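VP2 (Primate bocaparvovirus 1, PDB 7L0Y) forms the icosahedral T=1 capsid of human bocavirus 1, self-assembling as 60 copies into a shell about 26 nm across. Local coordinates at residues R37-T42 / T72-N77; F165-I170 / T424-M429. All coordinates share one frame; numbering follows the deposited sequence.

Contact 1 of 2, residues R37-T42 / T72-N77; sequences RQFITT and TYFNFN
F39 offers one face of its ring to the edge of F74, whose CZ stands 3.8 Å above the F39 plane and over the ring's centre. Seen from the other partner, F39 CD2 lies in the plane of F74 at its rim, 3.9 Å from F74 CE1. The planes meet at 90° with centroids 5.1 Å apart, a T-shaped pair in which the C-H edge of one ring is directed into the pi face of the other. The setting is the jelly-roll barrel of the parvovirus capsid protein: strand 30-42, paired with 446-462, and strand 71-74, paired with 424-429, lie in its two facing sheets and run nearly antiparallel without pairing directly. F74 leaves its backbone at a slant, yet with CG beside its own N (chi1 -67°) the ring reaches over to F39. I107 of strand 95-118 packs against both rings, and W162 adds a second edge-to-face partner for F74.

Two residues along, the same interface turns polar. T41 and T72 both direct their side chains inward, and the hydroxyls meet as a hydrogen bond in a buried setting. T72 OG1 takes part twice, as acceptor from T41 and as donor to the carbonyl oxygen of I427, so its rotation is probably well fixed. The T41 OG1 to T72 OG1 distance is 2.9 Å.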
ATOM      1  N   ARG A  37       8.136  95.235  21.425  1.00 12.70           N
ATOM      2  CA  ARG A  37       7.895  96.507  22.074  1.00 12.70           C
ATOM      3  C   ARG A  37       6.832  96.337  23.138  1.00 12.70           C
ATOM      4  O   ARG A  37       6.025  95.412  23.103  1.00 12.70           O
ATOM      5  CB  ARG A  37       7.440  97.601  21.108  1.00 16.31           C
ATOM      6  CG  ARG A  37       8.396  97.932  20.019  1.00 16.31           C
ATOM      7  CD  ARG A  37       9.661  98.549  20.540  1.00 16.31           C
ATOM      8  NE  ARG A  37      10.539  98.928  19.448  1.00 16.31           N
ATOM      9  CZ  ARG A  37      11.431  98.121  18.894  1.00 16.31           C
ATOM     10  NH1 ARG A  37      11.564  96.879  19.322  1.00 16.31           N
ATOM     11  NH2 ARG A  37      12.186  98.557  17.903  1.00 16.31           N
ATOM     12  N   GLN A  38       6.852  97.253  24.085  1.00 16.16           N
ATOM     13  CA  GLN A  38       5.784  97.442  25.046  1.00 16.16           C
ATOM     14  C   GLN A  38       4.911  98.561  24.507  1.00 16.16           C
ATOM     15  O   GLN A  38       5.399  99.670  24.283  1.00 16.16           O
ATOM     16  CB  GLN A  38       6.380  97.781  26.409  1.00 19.27           C
ATOM     17  CG  GLN A  38       5.446  97.958  27.580  1.00 19.27           C
ATOM     18  CD  GLN A  38       4.688  96.713  27.953  1.00 19.27           C
ATOM     19  OE1 GLN A  38       3.468  96.692  27.921  1.00 19.27           O
ATOM     20  NE2 GLN A  38       5.409  95.649  28.250  1.00 19.27           N
ATOM     21  N   PHE A  39       3.640  98.272  24.270  1.00 16.31           N
ATOM     22  CA  PHE A  39       2.732  99.260  23.717  1.00 16.31           C
ATOM     23  C   PHE A  39       1.709  99.649  24.771  1.00 16.31           C
ATOM     24  O   PHE A  39       1.448  98.903  25.712  1.00 16.31           O
ATOM     25  CB  PHE A  39       2.000  98.753  22.463  1.00 13.98           C
ATOM     26  CG  PHE A  39       1.054  97.624  22.724  1.00 13.98           C
ATOM     27  CD1 PHE A  39      -0.240  97.871  23.134  1.00 13.98           C
ATOM     28  CD2 PHE A  39       1.442  96.323  22.542  1.00 13.98           C
ATOM     29  CE1 PHE A  39      -1.094  96.852  23.382  1.00 13.98           C
ATOM     30  CE2 PHE A  39       0.575  95.303  22.772  1.00 13.98           C
ATOM     31  CZ  PHE A  39      -0.687  95.565  23.194  1.00 13.98           C
ATOM     32  N   ILE A  40       1.148 100.838  24.613  1.00 19.53           N
ATOM     33  CA  ILE A  40       0.063 101.317  25.453  1.00 19.53           C
ATOM     34  C   ILE A  40      -1.046 101.819  24.547  1.00 19.53           C
ATOM     35  O   ILE A  40      -0.791 102.566  23.598  1.00 19.53           O
ATOM     36  CB  ILE A  40       0.529 102.421  26.419  1.00 21.15           C
ATOM     37  CG1 ILE A  40      -0.614 102.824  27.341  1.00 21.15           C
ATOM     38  CG2 ILE A  40       1.082 103.622  25.672  1.00 21.15           C
ATOM     39  CD1 ILE A  40      -0.202 103.730  28.438  1.00 21.15           C
ATOM     40  N   THR A  41      -2.273 101.408  24.832  1.00 24.10           N
ATOM     41  CA  THR A  41      -3.435 101.861  24.085  1.00 24.10           C
ATOM     42  C   THR A  41      -4.473 102.396  25.055  1.00 24.10           C
ATOM     43  O   THR A  41      -4.665 101.845  26.140  1.00 24.10           O
ATOM     44  CB  THR A  41      -4.010 100.737  23.205  1.00 25.49           C
ATOM     45  OG1 THR A  41      -5.062 101.251  22.386  1.00 25.49           O
ATOM     46  CG2 THR A  41      -4.541  99.587  24.027  1.00 25.49           C
ATOM     47  N   THR A  42      -5.127 103.478  24.666  1.00 27.39           N
ATOM     48  CA  THR A  42      -6.096 104.171  25.494  1.00 27.39           C
ATOM     49  C   THR A  42      -7.396 104.328  24.722  1.00 27.39           C
ATOM     50  O   THR A  42      -7.458 104.100  23.515  1.00 27.39           O
ATOM     51  CB  THR A  42      -5.568 105.541  25.933  1.00 30.54           C
ATOM     52  OG1 THR A  42      -5.300 106.346  24.781  1.00 30.54           O
ATOM     53  CG2 THR A  42      -4.289 105.384  26.720  1.00 30.54           C
ATOM     54  N   THR A  72      -7.554 101.981  17.633  1.00 17.34           N
ATOM     55  CA  THR A  72      -6.157 102.289  17.375  1.00 17.34           C
ATOM     56  C   THR A  72      -5.560 101.134  16.590  1.00 17.34           C
ATOM     57  O   THR A  72      -6.164 100.072  16.463  1.00 17.34           O
ATOM     58  CB  THR A  72      -5.346 102.511  18.659  1.00 19.01           C
ATOM     59  OG1 THR A  72      -5.448 101.364  19.505  1.00 19.01           O
ATOM     60  CG2 THR A  72      -5.822 103.721  19.407  1.00 19.01           C
ATOM     61  N   TYR A  73      -4.374 101.349  16.043  1.00 18.37           N
ATOM     62  CA  TYR A  73      -3.794 100.368  15.144  1.00 18.37           C
ATOM     63  C   TYR A  73      -2.286 100.316  15.311  1.00 18.37           C
ATOM     64  O   TYR A  73      -1.658 101.253  15.796  1.00 18.37           O
ATOM     65  CB  TYR A  73      -4.159 100.681  13.690  1.00 21.80           C
ATOM     66  CG  TYR A  73      -3.608 101.990  13.209  1.00 21.80           C
ATOM     67  CD1 TYR A  73      -2.401 102.047  12.534  1.00 21.80           C
ATOM     68  CD2 TYR A  73      -4.276 103.174  13.455  1.00 21.80           C
ATOM     69  CE1 TYR A  73      -1.895 103.228  12.108  1.00 21.80           C
ATOM     70  CE2 TYR A  73      -3.772 104.362  13.034  1.00 21.80           C
ATOM     71  CZ  TYR A  73      -2.584 104.388  12.361  1.00 21.80           C
ATOM     72  OH  TYR A  73      -2.077 105.586  11.931  1.00 21.80           O
ATOM     73  N   PHE A  74      -1.720  99.191  14.894  1.00 18.48           N
ATOM     74  CA  PHE A  74      -0.284  98.979  14.825  1.00 18.48           C
ATOM     75  C   PHE A  74       0.226  99.314  13.433  1.00 18.48           C
ATOM     76  O   PHE A  74      -0.350  98.886  12.432  1.00 18.48           O
ATOM     77  CB  PHE A  74       0.073  97.533  15.165  1.00 15.57           C
ATOM     78  CG  PHE A  74      -0.198  97.162  16.580  1.00 15.57           C
ATOM     79  CD1 PHE A  74       0.743  97.385  17.553  1.00 15.57           C
ATOM     80  CD2 PHE A  74      -1.397  96.595  16.944  1.00 15.57           C
ATOM     81  CE1 PHE A  74       0.491  97.072  18.862  1.00 15.57           C
ATOM     82  CE2 PHE A  74      -1.643  96.264  18.254  1.00 15.57           C
ATOM     83  CZ  PHE A  74      -0.696  96.499  19.212  1.00 15.57           C
ATOM     84  N   ASN A  75       1.306 100.081  13.376  1.00 21.62           N
ATOM     85  CA  ASN A  75       1.973 100.416  12.125  1.00 21.62           C
ATOM     86  C   ASN A  75       3.411  99.925  12.176  1.00 21.62           C
ATOM     87  O   ASN A  75       4.234 100.470  12.917  1.00 21.62           O
ATOM     88  CB  ASN A  75       1.922 101.913  11.865  1.00 25.81           C
ATOM     89  CG  ASN A  75       2.472 102.274  10.519  1.00 25.81           C
ATOM     90  OD1 ASN A  75       2.440 101.475   9.592  1.00 25.81           O
ATOM     91  ND2 ASN A  75       2.983 103.483  10.398  1.00 25.81           N
ATOM     92  N   PHE A  76       3.715  98.905  11.386  1.00 18.97           N
ATOM     93  CA  PHE A  76       5.053  98.340  11.311  1.00 18.97           C
ATOM     94  C   PHE A  76       5.859  98.839  10.126  1.00 18.97           C
ATOM     95  O   PHE A  76       6.952  98.328   9.889  1.00 18.97           O
ATOM     96  CB  PHE A  76       4.976  96.820  11.284  1.00 18.06           C
ATOM     97  CG  PHE A  76       4.433  96.244  12.534  1.00 18.06           C
ATOM     98  CD1 PHE A  76       5.259  96.005  13.608  1.00 18.06           C
ATOM     99  CD2 PHE A  76       3.087  95.986  12.658  1.00 18.06           C
ATOM    100  CE1 PHE A  76       4.754  95.487  14.765  1.00 18.06           C
ATOM    101  CE2 PHE A  76       2.583  95.475  13.811  1.00 18.06           C
ATOM    102  CZ  PHE A  76       3.413  95.224  14.866  1.00 18.06           C
ATOM    103  N   ASN A  77       5.357  99.807   9.364  1.00 20.10           N
ATOM    104  CA  ASN A  77       5.939 100.067   8.054  1.00 20.10           C
ATOM    105  C   ASN A  77       7.053 101.108   8.170  1.00 20.10           C
ATOM    106  O   ASN A  77       6.846 102.318   8.089  1.00 20.10           O
ATOM    107  CB  ASN A  77       4.837 100.524   7.115  1.00 22.95           C
ATOM    108  CG  ASN A  77       5.279 100.610   5.694  1.00 22.95           C
ATOM    109  OD1 ASN A  77       6.160  99.883   5.265  1.00 22.95           O
ATOM    110  ND2 ASN A  77       4.660 101.497   4.947  1.00 22.95           N
TER

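Contact 2 of 2, residues F165-I170 / T424-M429; sequences FQYGYI and TIFIKM
Y167 and F426 make this contact as an aromatic pair, the edge of the phenylalanine directed at the face of the tyrosine. F426 CE1 sits 3.4 Å above the plane of the Y167 ring and over its centre, with CZ following toward the phenol end, where it lies 4.0 Å from Y167 CE1. The ring planes are inclined at 66°, so the T is a tilted one, and the centroids are 4.7 Å apart. With chi1 at 171° the Y167 ring stands beside its own carbonyl carbon, and chi2 of 65° sets the face that F426 meets.

Apolar packing adds to this on the F426 side. Within its own segment F426 also receives T424 CG2 over one ring face, 3.7 Å above the plane and offset toward the rim, so this methyl group and Y167 approach the ring in different ways, one at a face and the other at the edge. In the jelly roll of the parvovirus capsid protein, strand 424-429 runs between strands 71-74 and 132-137; the side chains of I425 and I427 pack on F74, while F426 projects from the opposite side, where strand 161-169 lies across it. F135 of strand 132-137 and W71 of strand 71-74 border F426 as well.

The polar part of the site lies at the phenol end: Y167 OH hydrogen-bonds the carbonyl oxygen of P143, which holds that end of the ring.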
ATOM      1  N   PHE A 165      -1.807 105.165  17.661  1.00 22.60           N
ATOM      2  CA  PHE A 165      -2.557 106.320  17.209  1.00 22.60           C
ATOM      3  C   PHE A 165      -3.980 105.924  16.889  1.00 22.60           C
ATOM      4  O   PHE A 165      -4.255 104.770  16.593  1.00 22.60           O
ATOM      5  CB  PHE A 165      -1.918 106.931  15.969  1.00 27.44           C
ATOM      6  CG  PHE A 165      -0.809 107.883  16.272  1.00 27.44           C
ATOM      7  CD1 PHE A 165      -1.035 109.244  16.274  1.00 27.44           C
ATOM      8  CD2 PHE A 165       0.462 107.419  16.553  1.00 27.44           C
ATOM      9  CE1 PHE A 165      -0.016 110.127  16.551  1.00 27.44           C
ATOM     10  CE2 PHE A 165       1.488 108.298  16.831  1.00 27.44           C
ATOM     11  CZ  PHE A 165       1.250 109.655  16.829  1.00 27.44           C
ATOM     12  N   GLN A 166      -4.885 106.892  16.969  1.00 23.39           N
ATOM     13  CA  GLN A 166      -6.272 106.653  16.638  1.00 23.39           C
ATOM     14  C   GLN A 166      -6.434 106.409  15.149  1.00 23.39           C
ATOM     15  O   GLN A 166      -5.829 107.086  14.320  1.00 23.39           O
ATOM     16  CB  GLN A 166      -7.106 107.847  17.051  1.00 23.84           C
ATOM     17  CG  GLN A 166      -8.555 107.618  16.905  1.00 23.84           C
ATOM     18  CD  GLN A 166      -9.346 108.781  17.381  1.00 23.84           C
ATOM     19  OE1 GLN A 166      -8.795 109.779  17.822  1.00 23.84           O
ATOM     20  NE2 GLN A 166     -10.648 108.655  17.328  1.00 23.84           N
ATOM     21  N   TYR A 167      -7.276 105.448  14.819  1.00 22.76           N
ATOM     22  CA  TYR A 167      -7.617 105.164  13.441  1.00 22.76           C
ATOM     23  C   TYR A 167      -8.688 106.116  12.941  1.00 22.76           C
ATOM     24  O   TYR A 167      -9.613 106.480  13.664  1.00 22.76           O
ATOM     25  CB  TYR A 167      -8.069 103.718  13.308  1.00 21.59           C
ATOM     26  CG  TYR A 167      -8.642 103.354  11.971  1.00 21.59           C
ATOM     27  CD1 TYR A 167      -7.865 103.383  10.831  1.00 21.59           C
ATOM     28  CD2 TYR A 167      -9.930 102.888  11.865  1.00 21.59           C
ATOM     29  CE1 TYR A 167      -8.383 103.023   9.623  1.00 21.59           C
ATOM     30  CE2 TYR A 167     -10.443 102.520  10.676  1.00 21.59           C
ATOM     31  CZ  TYR A 167      -9.670 102.586   9.553  1.00 21.59           C
ATOM     32  OH  TYR A 167     -10.195 102.207   8.353  1.00 21.59           O
ATOM     33  N   GLY A 168      -8.535 106.531  11.698  1.00 26.82           N
ATOM     34  CA  GLY A 168      -9.479 107.424  11.069  1.00 26.82           C
ATOM     35  C   GLY A 168      -9.237 107.393   9.586  1.00 26.82           C
ATOM     36  O   GLY A 168      -8.207 106.904   9.118  1.00 26.82           O
ATOM     37  N   TYR A 169     -10.203 107.909   8.843  1.00 30.10           N
ATOM     38  CA  TYR A 169     -10.130 107.842   7.399  1.00 30.10           C
ATOM     39  C   TYR A 169     -10.990 108.938   6.812  1.00 30.10           C
ATOM     40  O   TYR A 169     -11.884 109.475   7.464  1.00 30.10           O
ATOM     41  CB  TYR A 169     -10.553 106.465   6.881  1.00 25.55           C
ATOM     42  CG  TYR A 169     -11.963 106.073   7.235  1.00 25.55           C
ATOM     43  CD1 TYR A 169     -13.015 106.377   6.395  1.00 25.55           C
ATOM     44  CD2 TYR A 169     -12.236 105.396   8.410  1.00 25.55           C
ATOM     45  CE1 TYR A 169     -14.288 106.018   6.710  1.00 25.55           C
ATOM     46  CE2 TYR A 169     -13.508 105.038   8.735  1.00 25.55           C
ATOM     47  CZ  TYR A 169     -14.534 105.350   7.886  1.00 25.55           C
ATOM     48  OH  TYR A 169     -15.817 105.001   8.210  1.00 25.55           O
ATOM     49  N   ILE A 170     -10.694 109.266   5.561  1.00 34.51           N
ATOM     50  CA  ILE A 170     -11.391 110.313   4.827  1.00 34.51           C
ATOM     51  C   ILE A 170     -12.515 109.646   4.042  1.00 34.51           C
ATOM     52  O   ILE A 170     -12.231 108.871   3.116  1.00 34.51           O
ATOM     53  CB  ILE A 170     -10.429 111.072   3.908  1.00 36.90           C
ATOM     54  CG1 ILE A 170      -9.369 111.777   4.753  1.00 36.90           C
ATOM     55  CG2 ILE A 170     -11.173 112.065   3.060  1.00 36.90           C
ATOM     56  CD1 ILE A 170      -8.192 112.279   3.968  1.00 36.90           C
ATOM     57  N   THR A 424      -3.307  95.549   8.555  1.00 21.11           N
ATOM     58  CA  THR A 424      -3.232  96.356   9.761  1.00 21.11           C
ATOM     59  C   THR A 424      -3.903  95.634  10.916  1.00 21.11           C
ATOM     60  O   THR A 424      -5.012  95.119  10.780  1.00 21.11           O
ATOM     61  CB  THR A 424      -3.895  97.708   9.541  1.00 22.68           C
ATOM     62  OG1 THR A 424      -3.169  98.433   8.545  1.00 22.68           O
ATOM     63  CG2 THR A 424      -3.918  98.500  10.819  1.00 22.68           C
ATOM     64  N   ILE A 425      -3.231  95.597  12.054  1.00 17.19           N
ATOM     65  CA  ILE A 425      -3.823  95.078  13.273  1.00 17.19           C
ATOM     66  C   ILE A 425      -4.485  96.235  13.999  1.00 17.19           C
ATOM     67  O   ILE A 425      -3.825  97.199  14.389  1.00 17.19           O
ATOM     68  CB  ILE A 425      -2.774  94.399  14.156  1.00 17.62           C
ATOM     69  CG1 ILE A 425      -2.160  93.221  13.419  1.00 17.62           C
ATOM     70  CG2 ILE A 425      -3.411  93.923  15.436  1.00 17.62           C
ATOM     71  CD1 ILE A 425      -0.909  92.729  14.052  1.00 17.62           C
ATOM     72  N   PHE A 426      -5.795  96.149  14.157  1.00 15.11           N
ATOM     73  CA  PHE A 426      -6.559  97.131  14.901  1.00 15.11           C
ATOM     74  C   PHE A 426      -6.780  96.622  16.308  1.00 15.11           C
ATOM     75  O   PHE A 426      -7.012  95.431  16.516  1.00 15.11           O
ATOM     76  CB  PHE A 426      -7.896  97.405  14.232  1.00 16.45           C
ATOM     77  CG  PHE A 426      -7.776  98.046  12.909  1.00 16.45           C
ATOM     78  CD1 PHE A 426      -7.638  99.411  12.805  1.00 16.45           C
ATOM     79  CD2 PHE A 426      -7.800  97.291  11.763  1.00 16.45           C
ATOM     80  CE1 PHE A 426      -7.534 100.003  11.588  1.00 16.45           C
ATOM     81  CE2 PHE A 426      -7.696  97.888  10.547  1.00 16.45           C
ATOM     82  CZ  PHE A 426      -7.564  99.247  10.461  1.00 16.45           C
ATOM     83  N   ILE A 427      -6.708  97.520  17.268  1.00 14.86           N
ATOM     84  CA  ILE A 427      -6.904  97.170  18.660  1.00 14.86           C
ATOM     85  C   ILE A 427      -7.655  98.297  19.338  1.00 14.86           C
ATOM     86  O   ILE A 427      -7.349  99.473  19.132  1.00 14.86           O
ATOM     87  CB  ILE A 427      -5.559  96.882  19.353  1.00 14.93           C
ATOM     88  CG1 ILE A 427      -5.746  96.555  20.827  1.00 14.93           C
ATOM     89  CG2 ILE A 427      -4.629  98.012  19.167  1.00 14.93           C
ATOM     90  CD1 ILE A 427      -4.485  96.122  21.490  1.00 14.93           C
ATOM     91  N   LYS A 428      -8.675  97.942  20.097  1.00 15.78           N
ATOM     92  CA  LYS A 428      -9.255  98.882  21.034  1.00 15.78           C
ATOM     93  C   LYS A 428      -9.631  98.092  22.262  1.00 15.78           C
ATOM     94  O   LYS A 428      -9.748  96.870  22.209  1.00 15.78           O
ATOM     95  CB  LYS A 428     -10.489  99.606  20.495  1.00 16.42           C
ATOM     96  CG  LYS A 428     -11.680  98.737  20.334  1.00 16.42           C
ATOM     97  CD  LYS A 428     -12.857  99.526  19.853  1.00 16.42           C
ATOM     98  CE  LYS A 428     -14.087  98.635  19.759  1.00 16.42           C
ATOM     99  NZ  LYS A 428     -14.564  98.200  21.085  1.00 16.42           N
ATOM    100  N   MET A 429      -9.822  98.790  23.363  1.00 20.48           N
ATOM    101  CA  MET A 429     -10.329  98.127  24.545  1.00 20.48           C
ATOM    102  C   MET A 429     -11.834  98.004  24.483  1.00 20.48           C
ATOM    103  O   MET A 429     -12.522  98.845  23.901  1.00 20.48           O
ATOM    104  CB  MET A 429      -9.921  98.887  25.780  1.00 27.39           C
ATOM    105  CG  MET A 429      -8.469  98.756  26.060  1.00 27.39           C
ATOM    106  SD  MET A 429      -8.174  99.855  27.391  1.00 27.39           S
ATOM    107  CE  MET A 429      -8.307 101.382  26.482  1.00 27.39           C
TER

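Both contacts are buried, yet they occupy different layers. Contact 1 spans the interior between the facing sheets of the barrel, whereas contact 2 packs strand 161-169 onto the other side of strand 424-429. Each rests on an edge-to-face aromatic pair, perpendicular in contact 1 and more inclined in contact 2; contact 1 adds a bond between hydroxyls, while contact 2 relies on rings alone across its segments. Strands 71-74 and 424-429 are antiparallel neighbours and join the two directly: F74 N lies 2.9 Å from I425 O, a probable hydrogen bond. The centres of the contacts are about 9 Å apart.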